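Local coordinates for protein dimethylsulfoniopropionate lyase (Roseovarius nubinhibens, PDB 4B29) that probably cleaves dimethylsulfoniopropionate to release dimethyl sulfide, using a metal-binding cupin domain that holds a zinc ion, at residues 36-41 against 155-160; 72-77 against 136-141; 76-79 against 85-88. One frame throughout, in Å; residues are numbered along the deposited sequence.

Contact 1: 36-41 against 155-160; sequences RDWHEA and LYSVVS. With PO4 (phosphate ion), chain B; EDO (1,2-ethanediol), chain F.
W38 projects from the last turns of helix 24-41 to meet S157 and its neighbours on strand 153-159, and its indole alone carries the helix side of the contact. With CG anti to the backbone N (chi1 179°), the ring extends from the helix with its NE1 edge leading. NE1 donates to S157 OG at 2.8 Å; the bond is nearly straight, at 163°, and the oxygen lies almost exactly in the indole plane. On the strand side, the S157 chi1 of 71° turns OG toward the indole. OG is also hydrogen-bonded to L201 O on the adjacent strand 198-205, so two polar bonds fix the rotation of this buried hydroxyl. Further along the same indole edge, CZ2 lies 3.3 Å from V158 O, near the ring plane, and 4.4 Å from V159 CG2, a looser apolar touch. L85 of helix 83-92 packs against the indole, while F45 meets it edge-to-face.

This close packing gives way quickly across the helix. R36, D37 and E40, on its exposed side, make no contact with the strand; R36 pairs with E53 in a salt bridge. The two axes remain 11.6 Å apart, the gap being bridged by one large side chain rather than by backbone approach. On the other side of the strand, Y156 turns away from the helix, and its OH donates to O3 of a phosphate ion at 2.6 Å, the oxygen lying in the phenol plane. Y145 and H148 also bind that ion, which probably came from the crystallisation liquor. Across from L199 the chain spends two residues, V159 and S160, where one would do: a classic beta bulge. A helix laid against the outside of a beta-barrel is consistent with the cupin fold of this family.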
ATOM      1  N   ARG A  36       7.537  -5.458   9.514  1.00 11.20           N
ATOM      2  CA  ARG A  36       8.225  -6.714   9.595  1.00 12.10           C
ATOM      3  C   ARG A  36       7.413  -7.717  10.427  1.00 11.72           C
ATOM      4  O   ARG A  36       7.286  -8.911  10.074  1.00 11.80           O
ATOM      5  CB  ARG A  36       9.612  -6.513  10.227  1.00 12.54           C
ATOM      6  CG  ARG A  36      10.425  -7.817  10.243  1.00 15.23           C
ATOM      7  CD  ARG A  36      11.872  -7.617  10.774  1.00 22.78           C
ATOM      8  NE  ARG A  36      12.573  -8.902  10.649  1.00 30.66           N
ATOM      9  CZ  ARG A  36      13.898  -9.061  10.529  1.00 38.52           C
ATOM     10  NH1 ARG A  36      14.718  -8.002  10.515  1.00 37.52           N
ATOM     11  NH2 ARG A  36      14.405 -10.288  10.389  1.00 39.26           N
ATOM     12  N   ASP A  37       6.857  -7.229  11.533  1.00 12.21           N
ATOM     13  CA  ASP A  37       6.064  -8.100  12.410  1.00 12.42           C
ATOM     14  C   ASP A  37       4.815  -8.592  11.634  1.00 12.11           C
ATOM     15  O   ASP A  37       4.423  -9.767  11.780  1.00 13.18           O
ATOM     16  CB  ASP A  37       5.560  -7.310  13.629  1.00 13.80           C
ATOM     17  CG  ASP A  37       6.668  -7.025  14.675  1.00 18.24           C
ATOM     18  OD1 ASP A  37       7.740  -7.666  14.639  1.00 19.38           O
ATOM     19  OD2 ASP A  37       6.388  -6.162  15.545  1.00 20.89           O
ATOM     20  N   TRP A  38       4.228  -7.677  10.873  1.00 11.57           N
ATOM     21  CA  TRP A  38       3.021  -7.983  10.035  1.00 11.03           C
ATOM     22  C   TRP A  38       3.397  -9.067   9.019  1.00 11.89           C
ATOM     23  O   TRP A  38       2.708 -10.088   8.884  1.00 11.37           O
ATOM     24  CB  TRP A  38       2.599  -6.708   9.372  1.00 11.69           C
ATOM     25  CG  TRP A  38       1.410  -6.752   8.443  1.00 11.58           C
ATOM     26  CD1 TRP A  38       1.443  -6.616   7.069  1.00 10.79           C
ATOM     27  CD2 TRP A  38       0.026  -6.786   8.814  1.00 12.28           C
ATOM     28  NE1 TRP A  38       0.136  -6.550   6.569  1.00 11.41           N
ATOM     29  CE2 TRP A  38      -0.733  -6.656   7.629  1.00 12.20           C
ATOM     30  CE3 TRP A  38      -0.643  -6.877  10.054  1.00 14.58           C
ATOM     31  CZ2 TRP A  38      -2.131  -6.643   7.631  1.00 13.11           C
ATOM     32  CZ3 TRP A  38      -2.050  -6.863  10.053  1.00 15.41           C
ATOM     33  CH2 TRP A  38      -2.757  -6.762   8.839  1.00 12.63           C
ATOM     34  N   HIS A  39       4.521  -8.863   8.307  1.00 10.86           N
ATOM     35  CA  HIS A  39       4.963  -9.879   7.372  1.00 11.25           C
ATOM     36  C   HIS A  39       5.171 -11.244   8.017  1.00 11.43           C
ATOM     37  O   HIS A  39       4.718 -12.252   7.489  1.00 12.47           O
ATOM     38  CB  HIS A  39       6.258  -9.371   6.689  1.00 10.61           C
ATOM     39  CG  HIS A  39       6.869 -10.338   5.729  1.00 10.41           C
ATOM     40  ND1 HIS A  39       7.739 -11.330   6.121  1.00 14.18           N
ATOM     41  CD2 HIS A  39       6.824 -10.371   4.375  1.00 12.81           C
ATOM     42  CE1 HIS A  39       8.131 -12.007   5.050  1.00 14.21           C
ATOM     43  NE2 HIS A  39       7.581 -11.453   3.990  1.00 12.63           N
ATOM     44  N   GLU A  40       5.834 -11.269   9.186  1.00 11.53           N
ATOM     45  CA  GLU A  40       6.157 -12.508   9.890  0.50 13.24           C
ATOM     46  C   GLU A  40       4.866 -13.214  10.279  1.00 12.93           C
ATOM     47  O   GLU A  40       4.800 -14.439  10.292  1.00 13.29           O
ATOM     48  CB  GLU A  40       6.935 -12.204  11.196  0.50 13.66           C
ATOM     49  CG  GLU A  40       7.218 -13.497  11.988  0.50 19.76           C
ATOM     50  CD  GLU A  40       8.331 -13.380  13.018  0.50 28.64           C
ATOM     51  OE1 GLU A  40       8.484 -12.301  13.634  0.50 31.79           O
ATOM     52  OE2 GLU A  40       9.052 -14.386  13.219  0.50 33.70           O
ATOM     53  N   ALA A  41       3.864 -12.412  10.643  1.00 12.41           N
ATOM     54  CA  ALA A  41       2.592 -12.978  11.143  1.00 12.73           C
ATOM     55  C   ALA A  41       1.671 -13.491  10.023  1.00 14.08           C
ATOM     56  O   ALA A  41       0.684 -14.180  10.345  1.00 14.23           O
ATOM     57  CB  ALA A  41       1.834 -11.933  11.965  1.00 14.29           C
ATOM     58  N   LEU A 155       1.249  -8.663  -3.979  1.00  9.33           N
ATOM     59  CA  LEU A 155       0.436  -9.345  -2.934  1.00  9.58           C
ATOM     60  C   LEU A 155      -0.081  -8.236  -2.024  1.00  9.16           C
ATOM     61  O   LEU A 155       0.687  -7.624  -1.261  1.00  9.30           O
ATOM     62  CB  LEU A 155       1.291 -10.351  -2.158  1.00  9.40           C
ATOM     63  CG  LEU A 155       0.521 -11.104  -1.047  1.00 11.02           C
ATOM     64  CD1 LEU A 155      -0.680 -11.898  -1.613  1.00 12.67           C
ATOM     65  CD2 LEU A 155       1.484 -12.030  -0.294  1.00 12.49           C
ATOM     66  N   TYR A 156      -1.388  -7.952  -2.123  1.00  9.00           N
ATOM     67  CA  TYR A 156      -2.002  -6.973  -1.240  1.00  9.45           C
ATOM     68  C   TYR A 156      -2.263  -7.570   0.142  1.00  9.39           C
ATOM     69  O   TYR A 156      -2.550  -8.760   0.279  1.00 10.08           O
ATOM     70  CB  TYR A 156      -3.418  -6.600  -1.791  1.00  9.47           C
ATOM     71  CG  TYR A 156      -3.447  -5.295  -2.496  1.00  8.79           C
ATOM     72  CD1 TYR A 156      -2.992  -5.211  -3.831  1.00  9.64           C
ATOM     73  CD2 TYR A 156      -3.870  -4.137  -1.869  1.00  9.19           C
ATOM     74  CE1 TYR A 156      -3.039  -3.971  -4.519  1.00 11.24           C
ATOM     75  CE2 TYR A 156      -3.914  -2.927  -2.524  1.00  9.12           C
ATOM     76  CZ  TYR A 156      -3.451  -2.838  -3.835  1.00 11.42           C
ATOM     77  OH  TYR A 156      -3.515  -1.631  -4.485  1.00 11.98           O
ATOM     78  N   SER A 157      -2.180  -6.703   1.173  1.00  9.33           N
ATOM     79  CA  SER A 157      -2.833  -7.001   2.475  1.00  9.02           C
ATOM     80  C   SER A 157      -3.632  -5.774   2.836  1.00  9.64           C
ATOM     81  O   SER A 157      -3.287  -4.641   2.460  1.00 10.24           O
ATOM     82  CB  SER A 157      -1.837  -7.365   3.610  1.00  9.71           C
ATOM     83  OG  SER A 157      -1.092  -6.208   4.036  1.00 10.33           O
ATOM     84  N   VAL A 158      -4.714  -6.013   3.596  1.00  9.72           N
ATOM     85  CA  VAL A 158      -5.463  -4.897   4.145  1.00  9.58           C
ATOM     86  C   VAL A 158      -5.019  -4.619   5.596  1.00  8.74           C
ATOM     87  O   VAL A 158      -4.978  -5.533   6.419  1.00 10.59           O
ATOM     88  CB  VAL A 158      -6.971  -5.263   4.152  1.00 10.43           C
ATOM     89  CG1 VAL A 158      -7.793  -4.011   4.687  1.00 10.29           C
ATOM     90  CG2 VAL A 158      -7.375  -5.565   2.700  1.00 10.10           C
ATOM     91  N   VAL A 159      -4.720  -3.347   5.883  1.00  9.97           N
ATOM     92  CA  VAL A 159      -4.306  -2.999   7.247  1.00 10.60           C
ATOM     93  C   VAL A 159      -5.526  -2.537   8.022  1.00 11.15           C
ATOM     94  O   VAL A 159      -5.705  -2.980   9.174  1.00 12.80           O
ATOM     95  CB  VAL A 159      -3.252  -1.864   7.254  1.00 11.36           C
ATOM     96  CG1 VAL A 159      -2.818  -1.537   8.712  1.00 12.36           C
ATOM     97  CG2 VAL A 159      -1.999  -2.373   6.456  1.00 11.34           C
ATOM     98  N   SER A 160      -6.294  -1.673   7.398  1.00 12.26           N
ATOM     99  CA  SER A 160      -7.505  -1.173   8.115  1.00 13.21           C
ATOM    100  C   SER A 160      -8.532  -0.759   7.095  1.00 12.64           C
ATOM    101  O   SER A 160      -8.239  -0.539   5.888  1.00 12.83           O
ATOM    102  CB  SER A 160      -7.107  -0.020   9.085  1.00 14.25           C
ATOM    103  OG  SER A 160      -6.405   1.019   8.413  1.00 15.83           O
TER
HETATM  104  P   PO4 B1197      -1.644  -1.026  -7.337  1.00 13.83           P
HETATM  105  O1  PO4 B1197      -1.712   0.462  -7.512  1.00 15.83           O
HETATM  106  O2  PO4 B1197      -0.690  -1.308  -6.159  1.00 14.16           O
HETATM  107  O3  PO4 B1197      -3.006  -1.649  -7.061  1.00 14.97           O
HETATM  108  O4  PO4 B1197      -1.101  -1.711  -8.548  1.00 12.41           O
HETATM  109  C1  EDO F1201      -0.515  -0.296  -2.665  1.00 26.11           C
HETATM  110  O1  EDO F1201      -1.908  -0.337  -2.343  1.00 19.74           O
HETATM  111  C2  EDO F1201      -0.293   0.980  -3.431  1.00 29.13           C
HETATM  112  O2  EDO F1201       1.034   0.864  -3.903  1.00 26.44           O

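Contact 2: 72-77 against 136-141. With PO4 (phosphate ion), chain E.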
ATOM      1  N   THR A  72      -5.327  10.536   8.512  1.00 20.07           N
ATOM      2  CA  THR A  72      -5.164  10.766   9.930  1.00 21.53           C
ATOM      3  C   THR A  72      -6.553  10.815  10.618  1.00 22.03           C
ATOM      4  O   THR A  72      -6.728  10.231  11.678  1.00 23.75           O
ATOM      5  CB  THR A  72      -4.376  12.082  10.198  1.00 21.22           C
ATOM      6  OG1 THR A  72      -3.078  11.950   9.598  1.00 23.86           O
ATOM      7  CG2 THR A  72      -4.209  12.302  11.726  1.00 23.52           C
ATOM      8  N   ARG A  73      -7.502  11.478   9.990  1.00 22.59           N
ATOM      9  CA  ARG A  73      -8.864  11.553  10.585  1.00 24.78           C
ATOM     10  C   ARG A  73      -9.654  10.253  10.458  1.00 23.90           C
ATOM     11  O   ARG A  73     -10.515   9.951  11.307  1.00 23.98           O
ATOM     12  CB  ARG A  73      -9.649  12.671   9.942  1.00 25.65           C
ATOM     13  CG  ARG A  73      -9.250  14.006  10.553  1.00 32.67           C
ATOM     14  CD  ARG A  73     -10.222  15.111  10.141  1.00 41.18           C
ATOM     15  NE  ARG A  73      -9.955  15.591   8.785  1.00 47.94           N
ATOM     16  CZ  ARG A  73     -10.541  15.132   7.678  1.00 50.44           C
ATOM     17  NH1 ARG A  73     -11.447  14.147   7.738  1.00 52.14           N
ATOM     18  NH2 ARG A  73     -10.208  15.663   6.501  1.00 51.40           N
ATOM     19  N   ASP A  74      -9.369   9.482   9.409  1.00 21.42           N
ATOM     20  CA  ASP A  74     -10.244   8.331   9.074  1.00 20.13           C
ATOM     21  C   ASP A  74      -9.363   7.163   8.550  1.00 19.02           C
ATOM     22  O   ASP A  74      -9.474   6.853   7.370  1.00 18.90           O
ATOM     23  CB  ASP A  74     -11.238   8.790   7.993  1.00 20.20           C
ATOM     24  CG  ASP A  74     -12.283   7.724   7.622  1.00 21.39           C
ATOM     25  OD1 ASP A  74     -12.539   6.832   8.442  1.00 24.30           O
ATOM     26  OD2 ASP A  74     -12.853   7.811   6.492  1.00 24.39           O
ATOM     27  N   PRO A  75      -8.518   6.561   9.408  1.00 19.29           N
ATOM     28  CA  PRO A  75      -7.604   5.514   8.860  1.00 19.07           C
ATOM     29  C   PRO A  75      -8.324   4.185   8.611  1.00 19.32           C
ATOM     30  O   PRO A  75      -7.805   3.323   7.891  1.00 18.79           O
ATOM     31  CB  PRO A  75      -6.564   5.345   9.965  1.00 19.29           C
ATOM     32  CG  PRO A  75      -7.336   5.719  11.259  1.00 20.94           C
ATOM     33  CD  PRO A  75      -8.208   6.848  10.824  1.00 19.22           C
ATOM     34  N   GLY A  76      -9.535   4.027   9.156  1.00 17.69           N
ATOM     35  CA  GLY A  76     -10.248   2.749   8.949  1.00 15.98           C
ATOM     36  C   GLY A  76     -10.221   1.903  10.183  1.00 16.44           C
ATOM     37  O   GLY A  76      -9.286   1.966  11.006  1.00 17.09           O
ATOM     38  N   HIS A  77     -11.266   1.097  10.355  1.00 15.96           N
ATOM     39  CA  HIS A  77     -11.294   0.112  11.443  1.00 17.01           C
ATOM     40  C   HIS A  77     -10.126  -0.884  11.366  1.00 16.60           C
ATOM     41  O   HIS A  77      -9.869  -1.433  10.304  1.00 16.63           O
ATOM     42  CB  HIS A  77     -12.629  -0.699  11.389  1.00 18.29           C
ATOM     43  CG  HIS A  77     -12.682  -1.869  12.333  1.00 23.47           C
ATOM     44  ND1 HIS A  77     -12.892  -1.726  13.694  1.00 27.67           N
ATOM     45  CD2 HIS A  77     -12.576  -3.208  12.111  1.00 26.66           C
ATOM     46  CE1 HIS A  77     -12.886  -2.918  14.272  1.00 28.70           C
ATOM     47  NE2 HIS A  77     -12.708  -3.837  13.333  1.00 29.06           N
ATOM     48  N   VAL A 136       2.579   1.195   0.354  1.00  9.74           N
ATOM     49  CA  VAL A 136       1.388   1.407   1.206  1.00 10.60           C
ATOM     50  C   VAL A 136       0.445   2.318   0.435  1.00 10.85           C
ATOM     51  O   VAL A 136       0.887   3.306  -0.176  1.00 10.43           O
ATOM     52  CB  VAL A 136       1.813   2.114   2.559  1.00  9.22           C
ATOM     53  CG1 VAL A 136       0.533   2.671   3.303  1.00 12.19           C
ATOM     54  CG2 VAL A 136       2.566   1.137   3.445  1.00 11.20           C
ATOM     55  N   GLY A 137      -0.877   2.029   0.447  1.00  9.98           N
ATOM     56  CA  GLY A 137      -1.828   2.899  -0.251  1.00 10.90           C
ATOM     57  C   GLY A 137      -2.972   3.229   0.717  1.00 11.44           C
ATOM     58  O   GLY A 137      -3.246   2.438   1.661  1.00 11.97           O
ATOM     59  N   TYR A 138      -3.557   4.413   0.563  1.00 11.45           N
ATOM     60  CA  TYR A 138      -4.779   4.785   1.305  1.00 12.35           C
ATOM     61  C   TYR A 138      -5.775   5.323   0.308  1.00 12.45           C
ATOM     62  O   TYR A 138      -5.420   6.095  -0.596  1.00 13.11           O
ATOM     63  CB  TYR A 138      -4.469   5.882   2.321  1.00 11.62           C
ATOM     64  CG  TYR A 138      -5.738   6.372   3.019  1.00 12.21           C
ATOM     65  CD1 TYR A 138      -6.196   5.722   4.153  1.00 15.06           C
ATOM     66  CD2 TYR A 138      -6.455   7.447   2.476  1.00 16.45           C
ATOM     67  CE1 TYR A 138      -7.398   6.194   4.821  1.00 17.31           C
ATOM     68  CE2 TYR A 138      -7.664   7.906   3.095  1.00 14.72           C
ATOM     69  CZ  TYR A 138      -8.066   7.279   4.269  1.00 16.17           C
ATOM     70  OH  TYR A 138      -9.235   7.750   4.870  1.00 17.88           O
ATOM     71  N   TRP A 139      -7.038   4.903   0.450  1.00 13.16           N
ATOM     72  CA  TRP A 139      -8.128   5.469  -0.331  1.00 13.03           C
ATOM     73  C   TRP A 139      -9.271   5.823   0.614  1.00 14.18           C
ATOM     74  O   TRP A 139      -9.686   4.992   1.412  1.00 14.85           O
ATOM     75  CB  TRP A 139      -8.691   4.414  -1.304  1.00 13.99           C
ATOM     76  CG  TRP A 139      -7.756   4.107  -2.435  1.00 12.83           C
ATOM     77  CD1 TRP A 139      -7.829   4.583  -3.709  1.00 16.56           C
ATOM     78  CD2 TRP A 139      -6.616   3.212  -2.394  1.00 14.34           C
ATOM     79  NE1 TRP A 139      -6.810   4.029  -4.472  1.00 17.73           N
ATOM     80  CE2 TRP A 139      -6.055   3.203  -3.684  1.00 16.31           C
ATOM     81  CE3 TRP A 139      -6.046   2.426  -1.386  1.00 14.38           C
ATOM     82  CZ2 TRP A 139      -4.906   2.443  -4.006  1.00 17.63           C
ATOM     83  CZ3 TRP A 139      -4.921   1.635  -1.709  1.00 17.91           C
ATOM     84  CH2 TRP A 139      -4.369   1.682  -3.014  1.00 15.52           C
ATOM     85  N   GLY A 140      -9.759   7.056   0.508  1.00 14.73           N
ATOM     86  CA  GLY A 140     -10.938   7.400   1.363  1.00 15.78           C
ATOM     87  C   GLY A 140     -12.183   6.680   0.827  1.00 16.91           C
ATOM     88  O   GLY A 140     -12.183   6.055  -0.237  1.00 16.29           O
ATOM     89  N   PRO A 141     -13.301   6.803   1.563  1.00 17.05           N
ATOM     90  CA  PRO A 141     -14.541   6.185   1.089  1.00 17.32           C
ATOM     91  C   PRO A 141     -15.025   6.687  -0.259  1.00 17.32           C
ATOM     92  O   PRO A 141     -14.742   7.808  -0.671  1.00 18.53           O
ATOM     93  CB  PRO A 141     -15.579   6.590   2.171  1.00 17.46           C
ATOM     94  CG  PRO A 141     -14.815   7.130   3.317  1.00 19.93           C
ATOM     95  CD  PRO A 141     -13.466   7.596   2.787  1.00 17.85           C
TER
HETATM   96  P   PO4 E1200     -12.001  10.586   4.375  0.80 38.37           P
HETATM   97  O1  PO4 E1200     -11.497  11.835   5.134  0.80 35.16           O
HETATM   98  O2  PO4 E1200     -10.956   9.485   4.335  0.80 33.06           O
HETATM   99  O3  PO4 E1200     -13.111   9.963   5.186  0.80 36.96           O
HETATM  100  O4  PO4 E1200     -12.394  10.902   2.938  0.80 30.49           O
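The Y138 phenol ring meets D74 and P75 chiefly at its hydroxyl end: D74 O lies by the CE1 flank of the hydroxyl, near the ring plane, and P75 CA comes in obliquely to within 4.1 Å of CE1. By the CE2 flank, in the ring plane, is O2 of a bound phosphate. V67, H70 and L71 of helix 67-73 and P197 of a loop also touch Y138. The contact thus joins a strand of the cupin-type barrel, 133-139, to the segment in which helix 67-73 ends and the chain leaves helical geometry at D74. A chi1 of 175° sends the phenol straight off the strand toward that helix end. Its OH stands 2.7 Å from D74 O and 2.5 Å from phosphate O2.

The phosphate, probably taken from the crystallisation liquor, sits between the segments. H70 and R114 bind it as well, whereas the R73 NH1 bond to O1 is long and weak at 3.5 Å. These basic groups would help to hold the anion close to the D74 carboxylate, whose OD2 lies 2.5 Å from phosphate O3. P141 flanks the same carboxylate, its CD 3.8 Å from D74 OD2.

Contact 3: 76-79 against 85-88; sequences GHAS and LRDA
R86 lays one face of its guanidinium against the methyl of A78 while turning an edge to G76. This ties the loop between helices 67-73 and 83-92 to the first turns of the second helix, beside the cupin barrel, whose strand residue V159 also packs on R86. The side chain is extended through its first two torsions, then turns about the CG-CD bond (chi3 65°), which swings the planar head along the loop. A78 CB stands 3.6 Å above the guanidinium plane, displaced toward its rim, an apolar cover rather than a polar bond. In the plane, NH1 donates to G76 O at 2.9 Å and 155°, the donor tilted modestly from the carbonyl plane. G76 has a positive phi, a backbone setting suited to glycine, and presents its carbonyl to the arginine.

D87, the next residue on the helix, holds the head from another edge. Its OD1 takes NE at 3.0 Å and NH2 at 3.1 Å, a side-on salt bridge in which two nitrogens share one oxygen. The NH2 bond uses the syn lone pair. Held in plane by D87 and G76, the group has little liberty to rotate, and the nearby carboxylate probably offsets its charge. One water also joins the two sides: it accepts from A78 N at 3.0 Å and, weakly, from R86 NH1 at 3.1 Å.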
ATOM      1  N   GLY A  76      -9.535   4.027   9.156  1.00 17.69           N
ATOM      2  CA  GLY A  76     -10.248   2.749   8.949  1.00 15.98           C
ATOM      3  C   GLY A  76     -10.221   1.903  10.183  1.00 16.44           C
ATOM      4  O   GLY A  76      -9.286   1.966  11.006  1.00 17.09           O
ATOM      5  N   HIS A  77     -11.266   1.097  10.355  1.00 15.96           N
ATOM      6  CA  HIS A  77     -11.294   0.112  11.443  1.00 17.01           C
ATOM      7  C   HIS A  77     -10.126  -0.884  11.366  1.00 16.60           C
ATOM      8  O   HIS A  77      -9.869  -1.433  10.304  1.00 16.63           O
ATOM      9  CB  HIS A  77     -12.629  -0.699  11.389  1.00 18.29           C
ATOM     10  CG  HIS A  77     -12.682  -1.869  12.333  1.00 23.47           C
ATOM     11  ND1 HIS A  77     -12.892  -1.726  13.694  1.00 27.67           N
ATOM     12  CD2 HIS A  77     -12.576  -3.208  12.111  1.00 26.66           C
ATOM     13  CE1 HIS A  77     -12.886  -2.918  14.272  1.00 28.70           C
ATOM     14  NE2 HIS A  77     -12.708  -3.837  13.333  1.00 29.06           N
ATOM     15  N   ALA A  78      -9.457  -1.116  12.490  1.00 14.67           N
ATOM     16  CA  ALA A  78      -8.410  -2.131  12.602  1.00 16.40           C
ATOM     17  C   ALA A  78      -8.849  -3.334  13.405  1.00 17.41           C
ATOM     18  O   ALA A  78      -9.690  -3.232  14.343  1.00 18.88           O
ATOM     19  CB  ALA A  78      -7.113  -1.498  13.235  1.00 15.97           C
ATOM     20  N   SER A  79      -8.275  -4.490  13.119  1.00 16.01           N
ATOM     21  CA  SER A  79      -8.409  -5.611  14.040  1.00 16.64           C
ATOM     22  C   SER A  79      -7.415  -5.406  15.180  1.00 17.36           C
ATOM     23  O   SER A  79      -6.556  -4.524  15.091  1.00 15.84           O
ATOM     24  CB  SER A  79      -8.078  -6.922  13.345  1.00 16.31           C
ATOM     25  OG  SER A  79      -6.691  -6.879  12.922  1.00 15.03           O
ATOM     26  N   LEU A  85       0.114  -1.727  13.365  1.00 13.76           N
ATOM     27  CA  LEU A  85       0.564  -1.271  12.021  1.00 12.09           C
ATOM     28  C   LEU A  85      -0.227  -0.084  11.553  1.00 12.68           C
ATOM     29  O   LEU A  85       0.324   0.863  11.030  1.00 12.13           O
ATOM     30  CB  LEU A  85       0.463  -2.429  11.018  1.00 10.65           C
ATOM     31  CG  LEU A  85       0.931  -2.059   9.603  1.00 12.42           C
ATOM     32  CD1 LEU A  85       2.341  -1.454   9.492  1.00 13.33           C
ATOM     33  CD2 LEU A  85       0.823  -3.343   8.720  1.00 10.34           C
ATOM     34  N   ARG A  86      -1.565  -0.098  11.745  1.00 12.16           N
ATOM     35  CA  ARG A  86      -2.343   1.046  11.325  1.00 12.25           C
ATOM     36  C   ARG A  86      -1.836   2.320  12.050  1.00 12.55           C
ATOM     37  O   ARG A  86      -1.690   3.374  11.440  1.00 13.20           O
ATOM     38  CB  ARG A  86      -3.849   0.879  11.683  1.00 12.16           C
ATOM     39  CG  ARG A  86      -4.663   2.054  11.184  1.00 13.19           C
ATOM     40  CD  ARG A  86      -6.071   2.047  11.872  1.00 16.57           C
ATOM     41  NE  ARG A  86      -5.923   2.260  13.305  1.00 15.71           N
ATOM     42  CZ  ARG A  86      -6.964   2.285  14.150  1.00 21.36           C
ATOM     43  NH1 ARG A  86      -8.183   2.075  13.679  1.00 19.87           N
ATOM     44  NH2 ARG A  86      -6.791   2.492  15.460  1.00 19.33           N
ATOM     45  N   ASP A  87      -1.672   2.211  13.368  1.00 14.16           N
ATOM     46  CA  ASP A  87      -1.273   3.414  14.153  1.00 15.68           C
ATOM     47  C   ASP A  87       0.133   3.861  13.773  1.00 15.71           C
ATOM     48  O   ASP A  87       0.416   5.088  13.721  1.00 15.19           O
ATOM     49  CB  ASP A  87      -1.397   3.133  15.657  1.00 16.38           C
ATOM     50  CG  ASP A  87      -2.864   2.949  16.095  1.00 20.35           C
ATOM     51  OD1 ASP A  87      -3.798   3.138  15.256  1.00 19.99           O
ATOM     52  OD2 ASP A  87      -3.052   2.623  17.296  1.00 20.82           O
ATOM     53  N   ALA A  88       1.000   2.891  13.469  1.00 15.26           N
ATOM     54  CA  ALA A  88       2.360   3.252  13.000  1.00 14.29           C
ATOM     55  C   ALA A  88       2.314   3.990  11.667  1.00 14.58           C
ATOM     56  O   ALA A  88       3.114   4.903  11.424  1.00 14.87           O
ATOM     57  CB  ALA A  88       3.238   2.018  12.915  1.00 14.81           C
TER
HETATM   58  O   HOH W   1     -10.177   0.128  15.083  1.00 26.16           O

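How the contacts relate
Contact 1 is the fully buried one, yet its S157 side chain stays about 13 Å from the zinc; contacts 2 and 3 are partly buried. Contacts 1 and 2 both reach the same sheet, at strands 153-159 and 133-139; contact 3 joins a loop to helix 83-92. Contacts 2 and 3 share G76 and H77, and P75 packs on R86 between them. The bulge end of contact 1 links to the same loop, where S160 OG probably hydrogen-bonds P75 O, and L85 touches W38. The chemistry differs: a neutral indole-hydroxyl bond in the buried contact, charged groups with a bound phosphate or water in the two partly buried ones.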